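Local coordinates for DUF1881 domain-containing protein (PDB 5Z6E), which is an abundant perithecial protein of Neurospora crassa whose isolated N-terminal beta gamma-crystallin domain, described here, binds calcium, at residues 31-36 with 81-86; 49-54 with 86-91. All coordinates share one frame; numbering follows the deposited sequence.

Contact 1. Residues 31-36 with 81-86; sequences VSVPGS and SRFRVV. With CA (calcium ion), chain B.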
ATOM      1  N   VAL A  31       0.876  -1.581  -9.413  1.00 13.47           N
ATOM      2  CA  VAL A  31      -0.299  -0.727  -9.498  1.00 10.52           C
ATOM      3  C   VAL A  31       0.030   0.748  -9.608  1.00 13.80           C
ATOM      4  O   VAL A  31       0.598   1.320  -8.680  1.00 12.07           O
ATOM      5  CB  VAL A  31      -1.205  -0.897  -8.248  1.00 11.70           C
ATOM      6  CG1 VAL A  31      -2.442   0.002  -8.351  1.00 10.74           C
ATOM      7  CG2 VAL A  31      -1.616  -2.354  -8.070  1.00 14.48           C
ATOM      8  N   SER A  32      -0.335   1.367 -10.728  1.00 10.65           N
ATOM      9  CA  SER A  32      -0.436   2.814 -10.760  1.00 11.18           C
ATOM     10  C   SER A  32      -1.847   3.156 -10.331  1.00 14.20           C
ATOM     11  O   SER A  32      -2.823   2.756 -10.969  1.00 13.90           O
ATOM     12  CB  SER A  32      -0.122   3.385 -12.135  1.00 16.07           C
ATOM     13  OG  SER A  32       1.253   3.193 -12.424  1.00 16.73           O
ATOM     14  N   VAL A  33      -1.944   3.866  -9.219  1.00 12.79           N
ATOM     15  CA  VAL A  33      -3.224   4.169  -8.606  1.00 13.10           C
ATOM     16  C   VAL A  33      -4.119   4.930  -9.592  1.00 14.85           C
ATOM     17  O   VAL A  33      -3.652   5.837 -10.265  1.00 14.43           O
ATOM     18  CB  VAL A  33      -2.996   4.991  -7.317  1.00 15.60           C
ATOM     19  CG1 VAL A  33      -4.311   5.372  -6.674  1.00 16.26           C
ATOM     20  CG2 VAL A  33      -2.126   4.180  -6.343  1.00 14.09           C
ATOM     21  N   PRO A  34      -5.405   4.540  -9.692  1.00 15.51           N
ATOM     22  CA  PRO A  34      -6.357   5.238 -10.567  1.00 16.13           C
ATOM     23  C   PRO A  34      -6.374   6.738 -10.286  1.00 17.14           C
ATOM     24  O   PRO A  34      -6.177   7.134  -9.133  1.00 16.03           O
ATOM     25  CB  PRO A  34      -7.700   4.603 -10.208  1.00 16.59           C
ATOM     26  CG  PRO A  34      -7.349   3.246  -9.665  1.00 19.04           C
ATOM     27  CD  PRO A  34      -6.035   3.427  -8.957  1.00 18.34           C
ATOM     28  N   GLY A  35      -6.592   7.551 -11.315  1.00 15.98           N
ATOM     29  CA  GLY A  35      -6.635   8.991 -11.154  1.00 16.25           C
ATOM     30  C   GLY A  35      -7.513   9.425 -10.000  1.00 17.00           C
ATOM     31  O   GLY A  35      -7.125  10.271  -9.200  1.00 15.17           O
ATOM     32  N   SER A  36      -8.683   8.804  -9.886  1.00 15.65           N
ATOM     33  CA  SER A  36      -9.661   9.186  -8.870  1.00 18.19           C
ATOM     34  C   SER A  36      -9.205   8.829  -7.456  1.00 17.20           C
ATOM     35  O   SER A  36      -9.712   9.366  -6.472  1.00 16.70           O
ATOM     36  CB  SER A  36     -11.006   8.513  -9.155  1.00 18.91           C
ATOM     37  OG  SER A  36     -10.896   7.106  -9.002  1.00 20.56           O
ATOM     38  N   SER A  81       1.156   7.267  -5.194  1.00 11.63           N
ATOM     39  CA  SER A  81       0.702   7.142  -6.575  1.00 11.12           C
ATOM     40  C   SER A  81       0.986   5.791  -7.229  1.00 13.00           C
ATOM     41  O   SER A  81       0.315   5.413  -8.184  1.00 12.03           O
ATOM     42  CB  SER A  81       1.311   8.248  -7.440  1.00 12.58           C
ATOM     43  OG  SER A  81       0.797   9.521  -7.055  1.00 11.68           O
ATOM     44  N   ARG A  82       1.993   5.081  -6.749  1.00 10.08           N
ATOM     45  CA  ARG A  82       2.332   3.802  -7.353  1.00 12.25           C
ATOM     46  C   ARG A  82       2.886   2.843  -6.316  1.00 11.21           C
ATOM     47  O   ARG A  82       3.607   3.252  -5.412  1.00 11.39           O
ATOM     48  CB  ARG A  82       3.339   3.998  -8.485  1.00 14.09           C
ATOM     49  CG  ARG A  82       3.810   2.688  -9.085  1.00 14.63           C
ATOM     50  CD  ARG A  82       4.302   2.864 -10.479  1.00 17.67           C
ATOM     51  NE  ARG A  82       4.895   1.639 -10.996  1.00 18.51           N
ATOM     52  CZ  ARG A  82       4.237   0.732 -11.704  1.00 20.78           C
ATOM     53  NH1 ARG A  82       2.954   0.911 -11.981  1.00 20.73           N
ATOM     54  NH2 ARG A  82       4.863  -0.359 -12.136  1.00 22.50           N
ATOM     55  N   PHE A  83       2.547   1.565  -6.442  1.00 12.43           N
ATOM     56  CA  PHE A  83       3.117   0.551  -5.565  1.00 11.23           C
ATOM     57  C   PHE A  83       3.125  -0.818  -6.243  1.00 13.17           C
ATOM     58  O   PHE A  83       2.405  -1.044  -7.220  1.00 12.56           O
ATOM     59  CB  PHE A  83       2.346   0.480  -4.237  1.00 11.38           C
ATOM     60  CG  PHE A  83       0.893   0.069  -4.388  1.00 13.69           C
ATOM     61  CD1 PHE A  83       0.522  -1.278  -4.355  1.00 10.96           C
ATOM     62  CD2 PHE A  83      -0.099   1.026  -4.560  1.00 12.56           C
ATOM     63  CE1 PHE A  83      -0.819  -1.655  -4.495  1.00 12.79           C
ATOM     64  CE2 PHE A  83      -1.432   0.656  -4.707  1.00 11.28           C
ATOM     65  CZ  PHE A  83      -1.795  -0.687  -4.660  1.00 10.83           C
ATOM     66  N   ARG A  84       3.960  -1.709  -5.724  1.00 11.69           N
ATOM     67  CA  ARG A  84       3.961  -3.110  -6.113  1.00 13.37           C
ATOM     68  C   ARG A  84       3.725  -3.939  -4.866  1.00 14.42           C
ATOM     69  O   ARG A  84       4.237  -3.608  -3.799  1.00 15.65           O
ATOM     70  CB  ARG A  84       5.292  -3.511  -6.759  1.00 16.47           C
ATOM     71  CG  ARG A  84       5.789  -2.584  -7.850  1.00 19.14           C
ATOM     72  CD  ARG A  84       7.165  -3.018  -8.340  1.00 22.16           C
ATOM     73  NE  ARG A  84       7.165  -4.423  -8.728  1.00 28.15           N
ATOM     74  CZ  ARG A  84       8.193  -5.251  -8.564  1.00 36.91           C
ATOM     75  NH1 ARG A  84       9.326  -4.821  -8.013  1.00 35.22           N
ATOM     76  NH2 ARG A  84       8.085  -6.520  -8.951  1.00 38.43           N
ATOM     77  N   VAL A  85       2.948  -5.009  -4.989  1.00 12.79           N
ATOM     78  CA  VAL A  85       2.829  -5.970  -3.901  1.00 11.71           C
ATOM     79  C   VAL A  85       3.681  -7.182  -4.273  1.00 15.85           C
ATOM     80  O   VAL A  85       3.473  -7.807  -5.318  1.00 14.09           O
ATOM     81  CB  VAL A  85       1.376  -6.375  -3.654  1.00 12.12           C
ATOM     82  CG1 VAL A  85       1.266  -7.178  -2.350  1.00 12.04           C
ATOM     83  CG2 VAL A  85       0.472  -5.128  -3.603  1.00 14.25           C
ATOM     84  N   VAL A  86       4.665  -7.486  -3.435  1.00 12.54           N
ATOM     85  CA  VAL A  86       5.625  -8.537  -3.741  1.00 12.43           C
ATOM     86  C   VAL A  86       5.734  -9.520  -2.577  1.00 13.56           C
ATOM     87  O   VAL A  86       5.313  -9.226  -1.458  1.00 11.70           O
ATOM     88  CB  VAL A  86       7.023  -7.949  -4.058  1.00 14.85           C
ATOM     89  CG1 VAL A  86       6.943  -6.978  -5.240  1.00 16.92           C
ATOM     90  CG2 VAL A  86       7.609  -7.261  -2.823  1.00 13.47           C
TER
HETATM   91 CA    CA B 201       1.685  11.215  -5.686  1.00 11.97          CA
HETATM   92  O   HOH W   1       2.405  13.110  -4.515  1.00 11.70           O
HETATM   93  O   HOH W   2       0.208  12.697  -7.026  1.00 11.23           O

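Contact 2. Residues 49-54 with 86-91; sequences SAKVIA and VDDDTR. With K (potassium ion), chain C.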
ATOM      1  N   SER A  49       2.533 -12.633   4.301  1.00 13.55           N
ATOM      2  CA  SER A  49       3.593 -12.962   3.335  1.00 13.19           C
ATOM      3  C   SER A  49       3.723 -11.905   2.242  1.00 14.43           C
ATOM      4  O   SER A  49       4.389 -12.124   1.222  1.00 13.14           O
ATOM      5  CB  SER A  49       3.349 -14.343   2.699  1.00 16.50           C
ATOM      6  OG  SER A  49       2.120 -14.378   1.987  1.00 15.92           O
ATOM      7  N   ALA A  50       3.087 -10.758   2.457  1.00 12.28           N
ATOM      8  CA  ALA A  50       3.073  -9.690   1.457  1.00 10.59           C
ATOM      9  C   ALA A  50       3.938  -8.511   1.889  1.00 11.48           C
ATOM     10  O   ALA A  50       4.072  -8.213   3.080  1.00 11.67           O
ATOM     11  CB  ALA A  50       1.634  -9.221   1.196  1.00 13.93           C
ATOM     12  N   LYS A  51       4.513  -7.842   0.903  1.00 11.87           N
ATOM     13  CA  LYS A  51       5.329  -6.659   1.123  1.00 14.22           C
ATOM     14  C   LYS A  51       4.944  -5.613   0.084  1.00 12.51           C
ATOM     15  O   LYS A  51       4.709  -5.954  -1.081  1.00 14.57           O
ATOM     16  CB  LYS A  51       6.810  -7.039   1.037  1.00 12.68           C
ATOM     17  CG  LYS A  51       7.788  -5.920   0.815  1.00 16.04           C
ATOM     18  CD  LYS A  51       9.184  -6.511   0.875  1.00 18.59           C
ATOM     19  CE  LYS A  51      10.265  -5.469   0.642  1.00 27.28           C
ATOM     20  NZ  LYS A  51      11.620  -6.110   0.659  1.00 25.84           N
ATOM     21  N   VAL A  52       4.843  -4.355   0.502  1.00 11.24           N
ATOM     22  CA  VAL A  52       4.508  -3.273  -0.422  1.00 11.92           C
ATOM     23  C   VAL A  52       5.736  -2.418  -0.721  1.00 11.73           C
ATOM     24  O   VAL A  52       6.383  -1.922   0.195  1.00 13.04           O
ATOM     25  CB  VAL A  52       3.394  -2.377   0.137  1.00  9.82           C
ATOM     26  CG1 VAL A  52       3.022  -1.286  -0.876  1.00 11.81           C
ATOM     27  CG2 VAL A  52       2.158  -3.200   0.493  1.00 11.22           C
ATOM     28  N   ILE A  53       6.049  -2.261  -2.001  1.00 12.64           N
ATOM     29  CA  ILE A  53       7.073  -1.322  -2.438  1.00 11.91           C
ATOM     30  C   ILE A  53       6.337  -0.119  -3.008  1.00 13.90           C
ATOM     31  O   ILE A  53       5.535  -0.281  -3.915  1.00 12.29           O
ATOM     32  CB  ILE A  53       7.994  -1.947  -3.491  1.00 15.70           C
ATOM     33  CG1 ILE A  53       8.711  -3.161  -2.895  1.00 16.75           C
ATOM     34  CG2 ILE A  53       8.987  -0.923  -4.009  1.00 18.60           C
ATOM     35  CD1 ILE A  53       9.318  -4.063  -3.937  1.00 27.76           C
ATOM     36  N   ALA A  54       6.586   1.073  -2.475  1.00 11.75           N
ATOM     37  CA  ALA A  54       5.699   2.200  -2.743  1.00  9.85           C
ATOM     38  C   ALA A  54       6.440   3.481  -3.118  1.00 12.39           C
ATOM     39  O   ALA A  54       7.506   3.769  -2.576  1.00 10.93           O
ATOM     40  CB  ALA A  54       4.816   2.458  -1.524  1.00 11.85           C
ATOM     41  N   VAL A  86       4.665  -7.486  -3.435  1.00 12.54           N
ATOM     42  CA  VAL A  86       5.625  -8.537  -3.741  1.00 12.43           C
ATOM     43  C   VAL A  86       5.734  -9.520  -2.577  1.00 13.56           C
ATOM     44  O   VAL A  86       5.313  -9.226  -1.458  1.00 11.70           O
ATOM     45  CB  VAL A  86       7.023  -7.949  -4.058  1.00 14.85           C
ATOM     46  CG1 VAL A  86       6.943  -6.978  -5.240  1.00 16.92           C
ATOM     47  CG2 VAL A  86       7.609  -7.261  -2.823  1.00 13.47           C
ATOM     48  N   ASP A  87       6.304 -10.690  -2.843  1.00 14.49           N
ATOM     49  CA  ASP A  87       6.585 -11.659  -1.785  1.00 14.38           C
ATOM     50  C   ASP A  87       7.444 -11.035  -0.678  1.00 15.30           C
ATOM     51  O   ASP A  87       8.419 -10.324  -0.958  1.00 15.30           O
ATOM     52  CB  ASP A  87       7.282 -12.882  -2.371  1.00 16.44           C
ATOM     53  CG  ASP A  87       7.432 -13.991  -1.364  1.00 21.74           C
ATOM     54  OD1 ASP A  87       6.452 -14.275  -0.633  1.00 22.12           O
ATOM     55  OD2 ASP A  87       8.541 -14.568  -1.292  1.00 25.96           O
ATOM     56  N   ASP A  88       7.073 -11.289   0.576  1.00 15.20           N
ATOM     57  CA  ASP A  88       7.715 -10.618   1.710  1.00 14.68           C
ATOM     58  C   ASP A  88       9.022 -11.299   2.077  1.00 19.20           C
ATOM     59  O   ASP A  88       9.077 -12.107   3.003  1.00 17.64           O
ATOM     60  CB  ASP A  88       6.771 -10.578   2.916  1.00 13.18           C
ATOM     61  CG  ASP A  88       7.284  -9.680   4.039  1.00 13.40           C
ATOM     62  OD1 ASP A  88       8.280  -8.969   3.826  1.00 16.68           O
ATOM     63  OD2 ASP A  88       6.691  -9.689   5.137  1.00 14.53           O
ATOM     64  N   ASP A  89      10.076 -10.943   1.346  1.00 16.70           N
ATOM     65  CA  ASP A  89      11.396 -11.531   1.527  1.00 20.50           C
ATOM     66  C   ASP A  89      12.432 -10.410   1.505  1.00 22.66           C
ATOM     67  O   ASP A  89      12.308  -9.456   0.730  1.00 22.70           O
ATOM     68  CB  ASP A  89      11.667 -12.566   0.433  1.00 23.00           C
ATOM     69  CG  ASP A  89      12.894 -13.421   0.714  1.00 27.99           C
ATOM     70  OD1 ASP A  89      13.913 -12.901   1.211  1.00 28.54           O
ATOM     71  OD2 ASP A  89      12.838 -14.628   0.415  1.00 32.19           O
ATOM     72  N   THR A  90      13.437 -10.504   2.371  1.00 19.98           N
ATOM     73  CA  THR A  90      14.453  -9.455   2.467  1.00 20.86           C
ATOM     74  C   THR A  90      15.448  -9.524   1.313  1.00 27.52           C
ATOM     75  O   THR A  90      16.233  -8.600   1.105  1.00 30.25           O
ATOM     76  CB  THR A  90      15.246  -9.552   3.760  1.00 19.38           C
ATOM     77  OG1 THR A  90      15.791 -10.877   3.874  1.00 18.74           O
ATOM     78  CG2 THR A  90      14.354  -9.259   4.962  1.00 18.87           C
ATOM     79  N   ARG A  91      15.433 -10.636   0.590  1.00 27.37           N
ATOM     80  CA  ARG A  91      16.366 -10.840  -0.512  1.00 33.67           C
ATOM     81  C   ARG A  91      15.611 -10.907  -1.831  1.00 35.11           C
ATOM     82  O   ARG A  91      14.796 -10.030  -2.123  1.00 44.33           O
ATOM     83  CB  ARG A  91      17.187 -12.112  -0.282  1.00 31.94           C
ATOM     84  CG  ARG A  91      17.760 -12.207   1.137  1.00 33.38           C
ATOM     85  CD  ARG A  91      17.604 -13.609   1.725  1.00 36.15           C
ATOM     86  NE  ARG A  91      16.312 -14.201   1.375  1.00 28.01           N
ATOM     87  CZ  ARG A  91      16.014 -15.488   1.541  1.00 34.25           C
ATOM     88  NH1 ARG A  91      16.916 -16.305   2.063  1.00 30.00           N
ATOM     89  NH2 ARG A  91      14.823 -15.958   1.175  1.00 28.70           N
TER
HETATM   90  K     K C 202       4.285  -9.002   5.523  1.00 24.26           K
HETATM   91  O   HOH W   3       3.752 -14.183  -0.808  1.00 20.10           O
HETATM   92  O   HOH W   4       4.140  -9.000   7.918  1.00 25.45           O

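Contact 1. Residues 31-36 with 81-86
The Phe83 ring carries Val31 over one face and meets Val33 at its edge. Val31 CB stands 3.8 Å from the ring centroid, 19° off the normal, a CH-pi contact. Both Val31 methyls rest on the rim atoms of the same face. Val33 CG2 comes in near the ring plane, 3.9 Å from Phe83 CE2. Val85 CG2 also lies at the edge, in the ring plane. With chi1 at 63°, CG of Phe83 sits between its backbone N and carbonyl carbon, and the ring lies alongside Val31. Tyr25 meets this ring edge-to-face, and Phe12 with planes about 40° apart.

Val31 and Phe83 form an antiparallel hydrogen-bonded pair: Val31 N gives to Phe83 O at 2.7 Å, and Phe83 N gives to Val31 O at 3.0 Å. This pairing joins strand 29-32, outermost within the chain, to strand 82-87 in a four-stranded sheet of the beta gamma-crystallin domain. Ser81 and Arg82 form a classic beta bulge against Trp55. One residue beyond strand 29-32, Val33 N still bonds to Ser81 O at 2.9 Å. Ser81 OG binds the calcium ion at 2.4 Å and is hydrogen-bonded to Asn38 ND2; Asp39, Gln56, Gly79 and two waters complete the site.

The extended Arg82 chain runs past Val31 O. Arg82 NH1 donates to Ser32 OG at 2.9 Å, a bent bond. NE makes a salt bridge to Glu60. A leucine in place of Arg82 would probably leave Glu60 without its countercharge and Ser32 OG without this donor.

Contact 2. Residues 49-54 with 86-91
Lys51 lays its aliphatic chain obliquely across Val86, with Lys51 CG 3.9 Å from Val86 CG2. CG of Lys51 is anti to its backbone N (chi1 162°) and the rest of the chain is extended. This carries NZ past Asp88 to Asp89 O, where the hydrogen bond is weak, and a long ion pair with Glu66 is weak too. Ile53 CD1 meets the same methyl, 3.8 Å from Val86 CG2, the two side chains crossing at about a right angle.

Beneath these side chains, Lys51 and Val86 are an antiparallel hydrogen-bonded pair. Val86 N gives to Lys51 O at 2.8 Å, and Lys51 N gives to Val86 O at 2.9 Å. The pairing joins the two inner strands of the four-stranded sheet. Past it, Asp88 N hydrogen-bonds to Ser49 O from above the carbonyl plane, and water 3 donates to both Ser49 O and Asp87 OD1. Asp88 centres an inverse gamma turn. Farther on, Arg91 grips the Asp89 carboxylate side-on through NE and NH2, and Asp89 OD1 also takes Arg91 N in an Asx turn.

Asp88 OD2 binds the potassium ion at 2.5 Å, and Ala50 O binds it at 2.6 Å; Gly47, Ala48, Thr68 and water 4 are the other ligands. Asp88 is thus held by its backbone N to Ser49, just before strand 50-55, and through the potassium to Ala50 on the strand. The potassium charge is probably offset in part by its carboxylate.

From the N terminus, the chain first passes 31-36, at the end of edge strand 29-32. It then runs through 49-54 on strand 50-55 before returning along strand 82-87. Contact 1 closes the loop back to 31-36, and contact 2 closes the one back to 49-54. The segments alternate, so the two loops cross. Val86 belongs to both contacts but, of 31-36 and 49-54, touches only 49-54. Strand 82-87 lies between its two partners and ties them into one antiparallel sheet. The centres of the two contacts are about 15 Å apart. Arg84 N probably bonds to Ile53 O between them, at 2.8 Å. The calcium ion lies at the contact 1 end of this strand, the potassium ion at the contact 2 end.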